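Local coordinates for putative flagellar motor switch protein FliN (Thermotoga maritima, PDB 1O6A), which is a putative component of the flagellar motor switch, probably helping to build the C-ring that sets the direction of rotation, at residues D49-T52 / G53-V56; S86-E89 / R90-L94; E39-H42 / G43-I46. All blocks are in the same frame, centred on the assembly; numbering follows the deposited sequence.

Contact 1: residues D49-T52 / G53-V56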
ATOM      1  N   ASP A  49       9.788  -4.374  -6.050  1.00 12.96           N
ATOM      2  CA  ASP A  49       9.990  -3.860  -7.377  1.00 15.53           C
ATOM      3  C   ASP A  49      10.207  -2.363  -7.430  1.00 20.36           C
ATOM      4  O   ASP A  49      10.439  -1.839  -8.481  1.00 30.11           O
ATOM      5  CB  ASP A  49       8.820  -4.289  -8.316  1.00 16.43           C
ATOM      6  CG  ASP A  49       7.406  -3.665  -7.943  1.00 30.68           C
ATOM      7  OD1 ASP A  49       7.206  -2.853  -6.971  1.00 24.68           O
ATOM      8  OD2 ASP A  49       6.386  -3.975  -8.644  1.00 35.34           O
ATOM      9  N   LYS A  50      10.266  -1.712  -6.298  1.00 16.88           N
ATOM     10  CA  LYS A  50      10.480  -0.267  -6.230  1.00 13.23           C
ATOM     11  C   LYS A  50      11.962   0.098  -6.005  1.00 14.16           C
ATOM     12  O   LYS A  50      12.658  -0.519  -5.213  1.00 13.00           O
ATOM     13  CB  LYS A  50       9.598   0.289  -5.123  1.00 14.07           C
ATOM     14  CG  LYS A  50       9.503   1.864  -5.153  1.00 20.67           C
ATOM     15  CD  LYS A  50       8.532   2.460  -4.118  1.00 31.58           C
ATOM     16  CE  LYS A  50       7.057   2.173  -4.493  1.00 30.75           C
ATOM     17  NZ  LYS A  50       6.689   2.712  -5.808  1.00 20.69           N
ATOM     18  N   LEU A  51      12.440   1.091  -6.750  1.00 11.79           N
ATOM     19  CA  LEU A  51      13.806   1.531  -6.679  1.00 12.09           C
ATOM     20  C   LEU A  51      13.956   2.719  -5.753  1.00 12.64           C
ATOM     21  O   LEU A  51      13.078   3.562  -5.649  1.00 15.42           O
ATOM     22  CB  LEU A  51      14.359   1.908  -8.086  1.00 12.86           C
ATOM     23  CG  LEU A  51      14.268   0.802  -9.152  1.00 17.21           C
ATOM     24  CD1 LEU A  51      14.400   1.337 -10.577  1.00 16.60           C
ATOM     25  CD2 LEU A  51      15.252  -0.280  -8.917  1.00 19.46           C
ATOM     26  N   THR A  52      15.141   2.837  -5.158  1.00 15.21           N
ATOM     27  CA  THR A  52      15.444   4.030  -4.385  1.00 17.00           C
ATOM     28  C   THR A  52      15.479   5.193  -5.385  1.00 18.14           C
ATOM     29  O   THR A  52      15.975   5.105  -6.538  1.00 19.38           O
ATOM     30  CB  THR A  52      16.762   3.931  -3.599  1.00 14.88           C
ATOM     31  OG1 THR A  52      17.825   3.595  -4.483  1.00 18.42           O
ATOM     32  CG2 THR A  52      16.702   2.809  -2.580  1.00 25.39           C
ATOM     33  N   GLY A  53      14.921   6.288  -4.952  1.00 17.66           N
ATOM     34  CA  GLY A  53      14.721   7.396  -5.848  1.00 15.62           C
ATOM     35  C   GLY A  53      13.304   7.474  -6.380  1.00 14.83           C
ATOM     36  O   GLY A  53      12.948   8.495  -6.952  1.00 14.96           O
ATOM     37  N   GLU A  54      12.494   6.427  -6.185  1.00 12.63           N
ATOM     38  CA  GLU A  54      11.095   6.467  -6.628  1.00 15.42           C
ATOM     39  C   GLU A  54      10.145   6.799  -5.509  1.00 15.56           C
ATOM     40  O   GLU A  54      10.426   6.500  -4.343  1.00 16.07           O
ATOM     41  CB  GLU A  54      10.674   5.161  -7.226  1.00 15.54           C
ATOM     42  CG  GLU A  54      11.406   4.785  -8.498  1.00 19.55           C
ATOM     43  CD  GLU A  54      10.696   3.644  -9.193  1.00 24.23           C
ATOM     44  OE1 GLU A  54      10.808   2.507  -8.678  1.00 13.53           O
ATOM     45  OE2 GLU A  54      10.030   3.869 -10.234  1.00 20.34           O
ATOM     46  N   PRO A  55       9.012   7.416  -5.847  1.00 12.16           N
ATOM     47  CA  PRO A  55       7.992   7.744  -4.855  1.00 14.26           C
ATOM     48  C   PRO A  55       7.118   6.526  -4.506  1.00 14.33           C
ATOM     49  O   PRO A  55       7.178   5.515  -5.218  1.00 18.72           O
ATOM     50  CB  PRO A  55       7.144   8.794  -5.594  1.00 15.69           C
ATOM     51  CG  PRO A  55       7.222   8.358  -7.042  1.00 13.51           C
ATOM     52  CD  PRO A  55       8.633   7.876  -7.196  1.00 15.29           C
ATOM     53  N   VAL A  56       6.369   6.608  -3.419  1.00 13.05           N
ATOM     54  CA  VAL A  56       5.434   5.548  -3.038  1.00 13.51           C
ATOM     55  C   VAL A  56       4.161   5.724  -3.837  1.00 12.16           C
ATOM     56  O   VAL A  56       3.882   6.823  -4.353  1.00 13.95           O
ATOM     57  CB  VAL A  56       5.106   5.532  -1.529  1.00 13.03           C
ATOM     58  CG1 VAL A  56       6.382   5.260  -0.754  1.00 22.23           C
ATOM     59  CG2 VAL A  56       4.413   6.780  -1.074  1.00 20.48           C
TER
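Glu-54 folds its side chain back across the turn and takes the backbone N-H of Leu-51 on OE1, at 2.9 Å and almost straight (174°), through the lone pair facing away from OE2. The main chain closes the same loop as a type II beta turn: Glu-54 N donates to Leu-51 O at 3.0 Å, and Gly-53 sits at the third position with the positive phi this turn favours. The tight side belongs to Lys-50. Its CG leaves anti to the backbone N (chi1 -168°) and passes 3.8 Å from Glu-54 OE1; CE then packs 4.0 Å from Val-56 CA, and bends at the last two torsions bring NZ to Pro-55 O, 2.9 Å away and in the carbonyl plane. Phe-77 of the second subunit packs on the lysine chain. The outer side is looser: Thr-52 and Gly-53 round the exposed corner, where Thr-52 OG1 makes a weak hydrogen bond to Glu-75 O of the second subunit. With Lys-50 NZ 5.0 Å from Glu-54 OE1, the two charges are not paired directly. Glu-54 OE2 has a long, weak ion pair with Arg-67, while the buried ammonium of Lys-50 is met by Pro-55 O and by a salt bridge to Asp-57.

Contact 2: residues S86-E89 / R90-L94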
ATOM      1  N   SER A  86      -4.899  14.280 -13.430  1.00 18.58           N
ATOM      2  CA  SER A  86      -5.885  15.372 -13.390  1.00 19.67           C
ATOM      3  C   SER A  86      -7.169  14.927 -12.669  1.00 19.18           C
ATOM      4  O   SER A  86      -7.477  13.725 -12.621  1.00 19.62           O
ATOM      5  CB  SER A  86      -6.235  15.854 -14.790  1.00 20.96           C
ATOM      6  OG  SER A  86      -7.042  14.889 -15.445  1.00 22.81           O
ATOM      7  N   PRO A  87      -7.917  15.877 -12.096  1.00 19.62           N
ATOM      8  CA  PRO A  87      -9.187  15.533 -11.449  1.00 19.47           C
ATOM      9  C   PRO A  87     -10.142  14.790 -12.382  1.00 17.83           C
ATOM     10  O   PRO A  87     -10.797  13.879 -11.933  1.00 19.24           O
ATOM     11  CB  PRO A  87      -9.752  16.897 -11.011  1.00 19.12           C
ATOM     12  CG  PRO A  87      -8.549  17.760 -10.889  1.00 21.15           C
ATOM     13  CD  PRO A  87      -7.648  17.329 -11.996  1.00 18.26           C
ATOM     14  N   LYS A  88     -10.183  15.148 -13.653  1.00 18.74           N
ATOM     15  CA  LYS A  88     -10.968  14.410 -14.632  1.00 21.88           C
ATOM     16  C   LYS A  88     -10.481  12.965 -14.781  1.00 21.66           C
ATOM     17  O   LYS A  88     -11.290  12.043 -14.836  1.00 19.58           O
ATOM     18  CB  LYS A  88     -10.894  15.107 -15.983  1.00 23.49           C
ATOM     19  CG  LYS A  88     -11.848  14.528 -17.007  1.00 34.27           C
ATOM     20  CD  LYS A  88     -11.947  15.419 -18.251  1.00 41.80           C
ATOM     21  CE  LYS A  88     -12.093  14.587 -19.536  1.00 45.24           C
ATOM     22  NZ  LYS A  88     -10.768  14.251 -20.138  1.00 51.93           N
ATOM     23  N   GLU A  89      -9.162  12.755 -14.825  1.00 22.93           N
ATOM     24  CA  GLU A  89      -8.631  11.386 -14.931  1.00 21.50           C
ATOM     25  C   GLU A  89      -8.903  10.563 -13.680  1.00 19.92           C
ATOM     26  O   GLU A  89      -9.077   9.345 -13.761  1.00 19.41           O
ATOM     27  CB  GLU A  89      -7.144  11.398 -15.266  1.00 26.21           C
ATOM     28  CG  GLU A  89      -6.865  11.961 -16.667  1.00 28.16           C
ATOM     29  CD  GLU A  89      -5.383  12.209 -16.968  1.00 40.22           C
ATOM     30  OE1 GLU A  89      -4.595  12.627 -16.076  1.00 41.64           O
ATOM     31  OE2 GLU A  89      -4.994  12.013 -18.141  1.00 48.92           O
ATOM     32  N   ARG A  90      -8.976  11.214 -12.521  1.00 17.49           N
ATOM     33  CA  ARG A  90      -9.252  10.492 -11.276  1.00 18.59           C
ATOM     34  C   ARG A  90     -10.691   9.931 -11.340  1.00 19.20           C
ATOM     35  O   ARG A  90     -10.952   8.789 -10.961  1.00 18.89           O
ATOM     36  CB  ARG A  90      -9.120  11.427 -10.061  1.00 21.53           C
ATOM     37  CG  ARG A  90      -7.730  11.909  -9.754  1.00 20.39           C
ATOM     38  CD  ARG A  90      -7.655  13.026  -8.732  1.00 22.99           C
ATOM     39  NE  ARG A  90      -6.771  14.085  -9.202  1.00 18.12           N
ATOM     40  CZ  ARG A  90      -6.470  15.181  -8.532  1.00 19.42           C
ATOM     41  NH1 ARG A  90      -7.000  15.432  -7.331  1.00 18.27           N
ATOM     42  NH2 ARG A  90      -5.628  16.051  -9.087  1.00 19.01           N
ATOM     43  N   LEU A  91     -11.616  10.746 -11.823  1.00 18.98           N
ATOM     44  CA  LEU A  91     -12.993  10.296 -12.022  1.00 19.77           C
ATOM     45  C   LEU A  91     -13.095   9.134 -12.978  1.00 21.53           C
ATOM     46  O   LEU A  91     -13.863   8.194 -12.737  1.00 25.87           O
ATOM     47  CB  LEU A  91     -13.846  11.438 -12.568  1.00 21.70           C
ATOM     48  CG  LEU A  91     -14.620  12.205 -11.523  1.00 30.66           C
ATOM     49  CD1 LEU A  91     -15.444  13.282 -12.231  1.00 31.81           C
ATOM     50  CD2 LEU A  91     -15.526  11.252 -10.685  1.00 33.52           C
ATOM     51  N   GLU A  92     -12.367   9.226 -14.088  1.00 23.22           N
ATOM     52  CA  GLU A  92     -12.418   8.212 -15.137  1.00 26.08           C
ATOM     53  C   GLU A  92     -11.961   6.884 -14.564  1.00 25.58           C
ATOM     54  O   GLU A  92     -12.597   5.860 -14.776  1.00 25.62           O
ATOM     55  CB  GLU A  92     -11.519   8.585 -16.324  1.00 27.67           C
ATOM     56  CG  GLU A  92     -12.099   9.644 -17.260  1.00 33.68           C
ATOM     57  CD  GLU A  92     -11.087  10.202 -18.269  1.00 42.54           C
ATOM     58  OE1 GLU A  92      -9.902   9.780 -18.281  1.00 45.02           O
ATOM     59  OE2 GLU A  92     -11.480  11.086 -19.066  1.00 51.90           O
ATOM     60  N   LEU A  93     -10.848   6.910 -13.845  1.00 23.73           N
ATOM     61  CA  LEU A  93     -10.245   5.695 -13.314  1.00 22.72           C
ATOM     62  C   LEU A  93     -11.142   5.052 -12.277  1.00 22.57           C
ATOM     63  O   LEU A  93     -11.245   3.830 -12.205  1.00 23.21           O
ATOM     64  CB  LEU A  93      -8.911   6.018 -12.659  1.00 24.77           C
ATOM     65  CG  LEU A  93      -7.713   6.184 -13.579  1.00 25.51           C
ATOM     66  CD1 LEU A  93      -6.579   6.836 -12.841  1.00 27.43           C
ATOM     67  CD2 LEU A  93      -7.267   4.828 -14.111  1.00 27.77           C
ATOM     68  N   LEU A  94     -11.759   5.885 -11.442  1.00 22.89           N
ATOM     69  CA  LEU A  94     -12.639   5.396 -10.389  1.00 25.05           C
ATOM     70  C   LEU A  94     -13.931   4.860 -10.979  1.00 28.39           C
ATOM     71  O   LEU A  94     -14.607   4.064 -10.342  1.00 29.09           O
ATOM     72  CB  LEU A  94     -12.965   6.504  -9.381  1.00 23.14           C
ATOM     73  CG  LEU A  94     -11.769   6.895  -8.530  1.00 26.19           C
ATOM     74  CD1 LEU A  94     -12.070   8.139  -7.733  1.00 30.20           C
ATOM     75  CD2 LEU A  94     -11.368   5.733  -7.631  1.00 29.38           C
TER
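Arg-90 lies alongside Pro-87 in the first turn of the C-terminal helix 87-94, whose start is closed by a capping box. In that box Ser-86, the N-cap, accepts Glu-89 N on OG at 3.1 Å, and Glu-89 OE1 takes Ser-86 N in return, again at 3.1 Å, on its anti side and 19° out of the carboxylate plane. The two reciprocal bonds satisfy backbone N-H groups at the helix start, and the negative carboxylate there probably interacts favourably with the helix dipole.

The arginine can be followed outward. CB lies 3.5 Å from Pro-87 O, and CG, set anti to the carbonyl carbon (chi1 -68°), passes close to Ser-86 O, the oxygen that also accepts Arg-90 N. CD comes within 4.0 Å of Pro-87 CA. Past a bend at chi3 (-133°), NE donates to Val-85 O, just before the helix. From there the guanidinium runs beside the proline, with Pro-87 CG 3.8 Å above one face and offset toward the rim. CZ is near Pro-87 N and CA, and NH2 lies 3.8 Å from Pro-87 CD. NH1 leaves the subunit altogether, donating to Val-37 O and Met-40 O of the second subunit, so this buried group ties the helix to the neighbouring chain.

Farther along, Leu-91 N and Leu-93 N make the regular helical bonds to Pro-87 O and Glu-89 O. The Leu-93 side chain packs on Ile-65 of strand 63-73, and Leu-91 packs on Leu-38 of the second subunit. The solvent side is less firmly held: Lys-88 and Glu-92, one turn apart on the exposed surface, form a salt bridge through a weak bond, in which Lys-88 NZ stops 3.4 Å from Glu-92 OE2.

Contact 3: residues E39-H42 / G43-I46. Unlike the reference sequence in segment 39-42: His-42 (reference Pro).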
ATOM      1  N   GLU A  39       7.745 -20.774   4.153  1.00 12.49           N
ATOM      2  CA  GLU A  39       9.091 -20.882   4.706  1.00 14.13           C
ATOM      3  C   GLU A  39       9.628 -19.613   5.299  1.00 12.85           C
ATOM      4  O   GLU A  39      10.716 -19.620   5.907  1.00 16.66           O
ATOM      5  CB  GLU A  39      10.054 -21.329   3.595  1.00 16.85           C
ATOM      6  CG  GLU A  39       9.872 -22.795   3.242  1.00 17.99           C
ATOM      7  CD  GLU A  39      10.720 -23.222   2.062  1.00 26.61           C
ATOM      8  OE1 GLU A  39      11.258 -22.342   1.326  1.00 33.04           O
ATOM      9  OE2 GLU A  39      10.794 -24.453   1.859  1.00 30.31           O
HETATM   10  N   MSE A  40       8.969 -18.481   5.088  1.00 10.96           N
HETATM   11  CA  MSE A  40       9.471 -17.258   5.675  1.00 11.40           C
HETATM   12  C   MSE A  40       9.476 -17.303   7.186  1.00 11.31           C
HETATM   13  O   MSE A  40       8.614 -17.931   7.809  1.00 11.72           O
HETATM   14  CB  MSE A  40       8.644 -16.052   5.206  1.00 12.19           C
HETATM   15  CG  MSE A  40       8.787 -15.873   3.765  1.00 20.96           C
HETATM   16 SE   MSE A  40       8.051 -14.114   3.304  1.00 30.81          SE
HETATM   17  CE  MSE A  40       6.405 -14.298   3.807  1.00 17.15           C
ATOM     18  N   ILE A  41      10.429 -16.597   7.766  1.00 10.24           N
ATOM     19  CA  ILE A  41      10.632 -16.537   9.211  1.00 10.16           C
ATOM     20  C   ILE A  41      10.817 -15.085   9.680  1.00 10.09           C
ATOM     21  O   ILE A  41      10.967 -14.187   8.875  1.00 10.26           O
ATOM     22  CB  ILE A  41      11.874 -17.412   9.596  1.00 10.22           C
ATOM     23  CG1 ILE A  41      13.157 -16.905   8.924  1.00 11.10           C
ATOM     24  CG2 ILE A  41      11.598 -18.846   9.262  1.00 13.35           C
ATOM     25  CD1 ILE A  41      14.435 -17.435   9.601  1.00 15.21           C
ATOM     26  N   HIS A  42      10.780 -14.857  10.987  1.00 11.56           N
ATOM     27  CA  HIS A  42      11.208 -13.575  11.553  1.00 14.67           C
ATOM     28  C   HIS A  42      12.591 -13.265  11.015  1.00 12.23           C
ATOM     29  O   HIS A  42      13.483 -14.137  11.027  1.00 11.25           O
ATOM     30  CB  HIS A  42      11.254 -13.643  13.073  1.00 14.46           C
ATOM     31  CG  HIS A  42       9.902 -13.704  13.696  1.00 24.35           C
ATOM     32  ND1 HIS A  42       9.251 -14.894  13.957  1.00 33.65           N
ATOM     33  CD2 HIS A  42       9.047 -12.720  14.067  1.00 25.83           C
ATOM     34  CE1 HIS A  42       8.056 -14.642  14.467  1.00 24.79           C
ATOM     35  NE2 HIS A  42       7.906 -13.331  14.547  1.00 30.34           N
ATOM     36  N   GLY A  43      12.761 -12.038  10.528  1.00 12.19           N
ATOM     37  CA  GLY A  43      13.979 -11.624   9.845  1.00 12.94           C
ATOM     38  C   GLY A  43      14.055 -11.823   8.327  1.00 10.59           C
ATOM     39  O   GLY A  43      14.907 -11.267   7.705  1.00 11.54           O
ATOM     40  N   SER A  44      13.135 -12.552   7.714  1.00  9.58           N
ATOM     41  CA  SER A  44      13.208 -12.826   6.321  1.00  9.85           C
ATOM     42  C   SER A  44      13.141 -11.524   5.587  1.00 13.38           C
ATOM     43  O   SER A  44      12.469 -10.588   6.017  1.00 12.05           O
ATOM     44  CB  SER A  44      12.052 -13.669   5.821  1.00 12.73           C
ATOM     45  OG  SER A  44      12.216 -15.025   6.107  1.00 10.30           O
ATOM     46  N   ILE A  45      13.836 -11.469   4.469  1.00 12.81           N
ATOM     47  CA  ILE A  45      13.901 -10.231   3.711  1.00 14.62           C
ATOM     48  C   ILE A  45      13.218 -10.442   2.365  1.00 16.90           C
ATOM     49  O   ILE A  45      13.485 -11.428   1.627  1.00 13.57           O
ATOM     50  CB  ILE A  45      15.341  -9.739   3.622  1.00 17.84           C
ATOM     51  CG1 ILE A  45      15.672  -9.056   4.967  1.00 20.88           C
ATOM     52  CG2 ILE A  45      15.464  -8.720   2.460  1.00 22.10           C
ATOM     53  CD1 ILE A  45      17.035  -8.758   5.193  1.00 26.58           C
ATOM     54  N   ILE A  46      12.295  -9.541   2.076  1.00 14.35           N
ATOM     55  CA  ILE A  46      11.509  -9.559   0.839  1.00 14.98           C
ATOM     56  C   ILE A  46      11.888  -8.326   0.022  1.00 14.94           C
ATOM     57  O   ILE A  46      11.691  -7.187   0.455  1.00 14.91           O
ATOM     58  CB  ILE A  46      10.005  -9.528   1.134  1.00 14.82           C
ATOM     59  CG1 ILE A  46       9.586 -10.712   2.037  1.00 22.36           C
ATOM     60  CG2 ILE A  46       9.168  -9.437  -0.186  1.00 17.61           C
ATOM     61  CD1 ILE A  46       8.173 -10.579   2.523  1.00 25.75           C
TER
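Ser-44 OG accepts the backbone N-H of Ile-41 at 2.9 Å, in a bond that is practically straight (178°). The hydroxyl oxygen also lies against carbon atoms: Met-40 CA is 3.6 Å from it, and Ile-41 CG1 approaches to 3.5 Å. The serine can reach because its OG stands anti to the carbonyl carbon (chi1 -79°), a setting that swings it back across the mouth of the turn toward the N-H of Ile-41. Beside it the main chain closes with Ser-44 N donating to Ile-41 O at 3.0 Å, the N-H arriving from above the carbonyl plane and not on a lone pair. Two bonds running in opposite senses thus join Ile-41 and Ser-44.

Behind the turn lies the apolar part. Met-40, a selenomethionine and the first residue to leave helical geometry after helix 34-39, lays SE against Ile-46 CD1 at 3.6 Å, with Ile-46 CG1 a little farther off. The two side chains cross at about a right angle. Met-32 of strand 20-33 touches both of them, and Ile-81 of the second subunit packs on Met-40 and Ser-44, so this side is buried between the two chains.

The corner itself is exposed. His-42, which differs from the reference sequence, has its side chain approach Gly-43 N through CB, at 3.4 Å, while Thr-82 of the second subunit packs on the histidine. Gly-43 adopts the positive phi (90°) of the third position, and the whole is a type II beta turn, here linking helix 34-39 to strand 45-51.

Contacts 3 and 1 lie at the two ends of strand 45-51, their centres 21 Å apart, and each is a type II beta turn with a polar side chain reaching back to a main-chain N-H. Their chemistry differs: a neutral serine hydroxyl and an apolar selenomethionine-isoleucine pair in contact 3, a carboxylate and a buried lysine in contact 1. Both are partly buried. Contact 2 is a surface helix start, on the other side of the chain's centre from contact 3, about 38 Å between centres. All three touch the second subunit, and contacts 2 and 3 are joined across the dimer, since Arg-90 of one chain bonds Met-40 of the other.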